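Local coordinates for beta-lactamase (Sebaldella termitidis, PDB 6N1N), which probably hydrolyses beta-lactam antibiotics to substituted beta-amino acids, as a class D serine beta-lactamase that confers antibiotic resistance, at residues 208-211 / 212-216; 169-172 / 173-177. All coordinates share one frame; numbering follows the deposited sequence.

How the contacts relate
Following the chain from the N terminus, contact 2 comes first: residues 169-177 wind through the C-terminal part of helix 166-175 and run out toward strand 177-180. The chain then runs through strands 177-180 and 184-195 and along 198-209, whose end opens contact 1, where residues 208-216 turn tightly into strand 212-222. The two are in series, neither nested nor crossed, and each is local. The centres of contacts 1 and 2 lie about 16 Å apart, and they do not touch. Arg187 bridges them, meeting Glu208 by a salt bridge and the Lys173 carbonyl by a hydrogen bond, so the end of the helix and the hairpin are tied to the same strand, 184-195.

Contact 1: 208-211 / 212-216; sequences EAKE and NVYFF
Ala209 and Asn212 face each other at the end of a beta hairpin with a two-residue turn, Lys210-Glu211, and the packing is tight here. Ala209 N donates to Asn212 O at 3.1 Å with an N-H...O angle of 158°. The Asn212 CB lies 3.3 Å from Ala209 O, and its amide, with CG swung opposite the backbone N (chi1 -157°), bends back so that OD1 takes the N-H of Val213 N at 2.7 Å. Tyr214 reaches back toward the turn and brings the edge of its ring to Ala209 O, with CE2 3.6 Å away. The solvent side is looser. Lys210 and Glu211 are exposed, both in left-handed backbone conformations, and their side chains lead off into solvent; Lys210 CB comes no nearer than 4.2 Å to Tyr214 OH. A water donates a hydrogen bond to Lys210 O (2.9 Å) and accepts one from Asn212 ND2 (3.1 Å). Glu208 and Val213, on the opposite face from Ala209 and Asn212, both rest on Tyr158 of helix 147-159, while Glu208 also pairs with Arg187 on strand 184-195. Across the sheet, Asn212 bonds to Asp29 and Lys31, joining the hairpin end to strand 22-29 and the loop after it.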
loop_
_atom_site.group_PDB
_atom_site.type_symbol
_atom_site.label_atom_id
_atom_site.label_comp_id
_atom_site.label_asym_id
_atom_site.label_seq_id
_atom_site.Cartn_x
_atom_site.Cartn_y
_atom_site.Cartn_z
ATOM N N GLU A 208 -12.155 1.745 -8.131
ATOM C CA GLU A 208 -13.106 2.547 -8.901
ATOM C C GLU A 208 -14.287 1.654 -9.255
ATOM O O GLU A 208 -14.131 0.659 -9.974
ATOM C CB GLU A 208 -12.441 3.098 -10.167
ATOM C CG GLU A 208 -11.301 4.073 -9.856
ATOM C CD GLU A 208 -10.452 4.541 -11.033
ATOM O OE1 GLU A 208 -10.205 3.748 -11.966
ATOM O OE2 GLU A 208 -9.993 5.723 -11.010
ATOM N N ALA A 209 -15.475 2.022 -8.769
ATOM C CA ALA A 209 -16.666 1.200 -8.929
ATOM C C ALA A 209 -17.881 2.067 -8.652
ATOM O O ALA A 209 -17.816 2.990 -7.836
ATOM C CB ALA A 209 -16.660 0.005 -7.976
ATOM N N LYS A 210 -18.991 1.744 -9.315
ATOM C CA LYS A 210 -20.300 2.324 -8.981
ATOM C C LYS A 210 -20.300 3.843 -9.084
ATOM O O LYS A 210 -20.854 4.536 -8.221
ATOM C CB LYS A 210 -20.756 1.897 -7.580
ATOM C CG LYS A 210 -20.989 0.398 -7.417
ATOM C CD LYS A 210 -21.654 0.099 -6.084
ATOM C CE LYS A 210 -23.148 0.387 -6.117
ATOM N NZ LYS A 210 -23.749 0.346 -4.748
ATOM N N GLU A 211 -19.679 4.371 -10.142
ATOM C CA GLU A 211 -19.514 5.813 -10.323
ATOM C C GLU A 211 -19.011 6.453 -9.035
ATOM O O GLU A 211 -19.512 7.476 -8.578
ATOM C CB GLU A 211 -20.814 6.461 -10.804
ATOM C CG GLU A 211 -21.165 6.124 -12.250
ATOM C CD GLU A 211 -22.424 6.836 -12.749
ATOM O OE1 GLU A 211 -23.522 6.555 -12.215
ATOM O OE2 GLU A 211 -22.308 7.683 -13.666
ATOM N N ASN A 212 -17.977 5.844 -8.469
ATOM C CA ASN A 212 -17.445 6.271 -7.186
ATOM C C ASN A 212 -16.022 5.762 -7.087
ATOM O O ASN A 212 -15.519 5.064 -7.983
ATOM C CB ASN A 212 -18.310 5.713 -6.056
ATOM C CG ASN A 212 -18.211 6.498 -4.772
ATOM O OD1 ASN A 212 -17.273 7.266 -4.530
ATOM N ND2 ASN A 212 -19.176 6.265 -3.911
ATOM N N VAL A 213 -15.378 6.101 -5.976
ATOM C CA VAL A 213 -14.063 5.579 -5.618
ATOM C C VAL A 213 -14.109 5.201 -4.142
ATOM O O VAL A 213 -14.554 5.991 -3.306
ATOM C CB VAL A 213 -12.924 6.589 -5.836
ATOM C CG1 VAL A 213 -11.560 5.904 -5.699
ATOM C CG2 VAL A 213 -13.028 7.226 -7.168
ATOM N N TYR A 214 -13.599 4.021 -3.819
ATOM C CA TYR A 214 -13.511 3.545 -2.443
ATOM C C TYR A 214 -12.038 3.307 -2.116
ATOM O O TYR A 214 -11.407 2.391 -2.656
ATOM C CB TYR A 214 -14.340 2.276 -2.230
ATOM C CG TYR A 214 -15.790 2.471 -2.600
ATOM C CD1 TYR A 214 -16.739 2.877 -1.655
ATOM C CD2 TYR A 214 -16.218 2.320 -3.920
ATOM C CE1 TYR A 214 -18.036 3.097 -2.005
ATOM C CE2 TYR A 214 -17.528 2.538 -4.276
ATOM C CZ TYR A 214 -18.432 2.921 -3.329
ATOM O OH TYR A 214 -19.731 3.101 -3.706
ATOM N N PHE A 215 -11.503 4.140 -1.220
ATOM C CA PHE A 215 -10.149 3.957 -0.710
ATOM C C PHE A 215 -10.164 2.965 0.431
ATOM O O PHE A 215 -11.114 2.927 1.213
ATOM C CB PHE A 215 -9.596 5.308 -0.263
ATOM C CG PHE A 215 -9.491 6.296 -1.390
ATOM C CD1 PHE A 215 -8.322 6.406 -2.105
ATOM C CD2 PHE A 215 -10.584 7.041 -1.800
ATOM C CE1 PHE A 215 -8.236 7.263 -3.170
ATOM C CE2 PHE A 215 -10.495 7.897 -2.861
ATOM C CZ PHE A 215 -9.324 8.026 -3.551
ATOM N N PHE A 216 -9.116 2.129 0.522
ATOM C CA PHE A 216 -9.138 1.085 1.538
ATOM C C PHE A 216 -7.766 0.827 2.138
ATOM O O PHE A 216 -6.735 1.004 1.501
ATOM C CB PHE A 216 -9.705 -0.247 0.983
ATOM C CG PHE A 216 -8.897 -0.853 -0.126
ATOM C CD1 PHE A 216 -7.891 -1.767 0.125
ATOM C CD2 PHE A 216 -9.148 -0.507 -1.428
ATOM C CE1 PHE A 216 -7.146 -2.312 -0.911
ATOM C CE2 PHE A 216 -8.420 -1.051 -2.461
ATOM C CZ PHE A 216 -7.404 -1.951 -2.193
HETATM O O HOH W 1 -21.565 4.909 -5.447
#

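Contact 2: 169-172 / 173-177; sequences YKIV and KDIMI
Val172 and Met176, one helical turn apart, carry the main side-chain contact, their chains crossing at a slant. The Val172 methyl CG1, placed opposite its own backbone N (chi1 171°), meets SE of Met176, a selenomethionine in this crystal, at 3.8 Å. Met176 runs alongside the helix and then bends at its last torsion (chi3 73°). Val172 O accepts the N-H of Met176 N at 3.0 Å, while Met176 CG, 3.1 Å from Val172 O, is only a tight van der Waals contact against the same oxygen.

Round the helix, Ile171 and Ile175 meet more lightly, branch to branch, CG2 to CG2 at 4.2 Å. Ile175 packs closer on the backbone of Ile171 than on its side chain: its CG2 is 3.3 Å from Ile171 O, the oxygen that takes the N-H of Ile175 N at 2.9 Å in a nearly straight bond. Lys173 points a third way. Its N is bonded to Tyr169 O at 2.9 Å, and its extended aliphatic chain passes over that oxygen, CG 3.5 Å away, before its ammonium reaches Glu160 in a salt bridge and the Tyr158 carbonyl. Asp174 OD2 forms a salt bridge with Arg93 of helix 92-98.

Val172, Ile171, Ile175 and Met176 are buried, as is Tyr169, whose OH bonds to Phe162 O. Val172 packs on Ser58, Leu59 and Leu62 of helix 56-63, Ile175 on Leu92 and Arg93, and Met176 on Tyr96 and Ile55. Successive i to i+4 bonds define an amphipathic helix; beyond them Ile177 N bonds three residues back to Asp174 O as the chain leaves it. The helix packs among those of the transpeptidase-like fold of class D beta-lactamases and hands the chain over to the outermost strand, 177-180, of its mixed sheet.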
loop_
_atom_site.group_PDB
_atom_site.type_symbol
_atom_site.label_atom_id
_atom_site.label_comp_id
_atom_site.label_asym_id
_atom_site.label_seq_id
_atom_site.Cartn_x
_atom_site.Cartn_y
_atom_site.Cartn_z
ATOM N N TYR A 169 2.352 10.993 -12.070
ATOM C CA TYR A 169 1.029 10.511 -11.693
ATOM C C TYR A 169 0.472 9.520 -12.715
ATOM O O TYR A 169 -0.130 8.500 -12.339
ATOM C CB TYR A 169 0.073 11.692 -11.572
ATOM C CG TYR A 169 0.141 12.486 -10.303
ATOM C CD1 TYR A 169 -0.193 11.915 -9.087
ATOM C CD2 TYR A 169 0.467 13.849 -10.336
ATOM C CE1 TYR A 169 -0.159 12.650 -7.923
ATOM C CE2 TYR A 169 0.497 14.613 -9.166
ATOM C CZ TYR A 169 0.172 14.010 -7.971
ATOM O OH TYR A 169 0.187 14.715 -6.809
ATOM N N LYS A 170 0.614 9.816 -14.007
ATOM C CA LYS A 170 0.002 8.971 -15.027
ATOM C C LYS A 170 0.602 7.564 -15.004
ATOM O O LYS A 170 -0.127 6.562 -15.065
ATOM C CB LYS A 170 0.167 9.605 -16.416
ATOM C CG LYS A 170 -0.298 8.733 -17.609
ATOM C CD LYS A 170 -0.433 9.586 -18.881
ATOM C CE LYS A 170 -0.422 8.773 -20.174
ATOM N NZ LYS A 170 -1.711 8.086 -20.462
ATOM N N ILE A 171 1.923 7.477 -14.894
ATOM C CA ILE A 171 2.592 6.182 -14.861
ATOM C C ILE A 171 2.221 5.408 -13.601
ATOM O O ILE A 171 1.904 4.217 -13.663
ATOM C CB ILE A 171 4.117 6.371 -14.976
ATOM C CG1 ILE A 171 4.506 6.788 -16.398
ATOM C CG2 ILE A 171 4.812 5.104 -14.555
ATOM C CD1 ILE A 171 5.911 7.358 -16.506
ATOM N N VAL A 172 2.259 6.054 -12.429
ATOM C CA VAL A 172 2.009 5.295 -11.208
ATOM C C VAL A 172 0.556 4.837 -11.142
ATOM O O VAL A 172 0.278 3.688 -10.791
ATOM C CB VAL A 172 2.433 6.087 -9.957
ATOM C CG1 VAL A 172 1.965 5.391 -8.687
ATOM C CG2 VAL A 172 3.958 6.251 -9.916
ATOM N N LYS A 173 -0.400 5.694 -11.530
ATOM C CA LYS A 173 -1.794 5.240 -11.529
ATOM C C LYS A 173 -1.995 4.036 -12.438
ATOM O O LYS A 173 -2.833 3.166 -12.149
ATOM C CB LYS A 173 -2.738 6.389 -11.930
ATOM C CG LYS A 173 -3.029 7.364 -10.776
ATOM C CD LYS A 173 -3.890 8.536 -11.198
ATOM C CE LYS A 173 -4.365 9.313 -10.013
ATOM N NZ LYS A 173 -5.228 10.475 -10.378
ATOM N N ASP A 174 -1.216 3.936 -13.519
ATOM C CA ASP A 174 -1.363 2.803 -14.423
ATOM C C ASP A 174 -0.713 1.548 -13.839
ATOM O O ASP A 174 -1.329 0.473 -13.815
ATOM C CB ASP A 174 -0.776 3.145 -15.789
ATOM C CG ASP A 174 -1.005 2.051 -16.808
ATOM O OD1 ASP A 174 -2.174 1.794 -17.163
ATOM O OD2 ASP A 174 -0.009 1.471 -17.266
ATOM N N ILE A 175 0.522 1.654 -13.341
ATOM C CA ILE A 175 1.165 0.433 -12.862
ATOM C C ILE A 175 0.466 -0.108 -11.624
ATOM O O ILE A 175 0.578 -1.308 -11.326
ATOM C CB ILE A 175 2.676 0.618 -12.605
ATOM C CG1 ILE A 175 2.993 1.412 -11.343
ATOM C CG2 ILE A 175 3.335 1.210 -13.837
ATOM C CD1 ILE A 175 4.527 1.568 -11.087
HETATM N N MSE A 176 -0.270 0.734 -10.891
HETATM C CA MSE A 176 -0.989 0.286 -9.707
HETATM C C MSE A 176 -2.195 -0.629 -9.999
HETATM O O MSE A 176 -2.707 -1.292 -9.089
HETATM C CB MSE A 176 -1.479 1.488 -8.895
HETATM C CG MSE A 176 -0.396 2.192 -8.149
HETATM SE SE MSE A 176 -1.155 3.805 -7.267
HETATM C CE MSE A 176 -2.162 2.902 -5.858
ATOM N N ILE A 177 -2.651 -0.640 -11.243
ATOM C CA ILE A 177 -3.822 -1.448 -11.588
ATOM C C ILE A 177 -3.431 -2.915 -11.528
ATOM O O ILE A 177 -2.643 -3.388 -12.348
ATOM C CB ILE A 177 -4.376 -1.117 -12.970
ATOM C CG1 ILE A 177 -4.777 0.343 -12.998
ATOM C CG2 ILE A 177 -5.545 -2.077 -13.298
ATOM C CD1 ILE A 177 -5.131 0.831 -14.419
#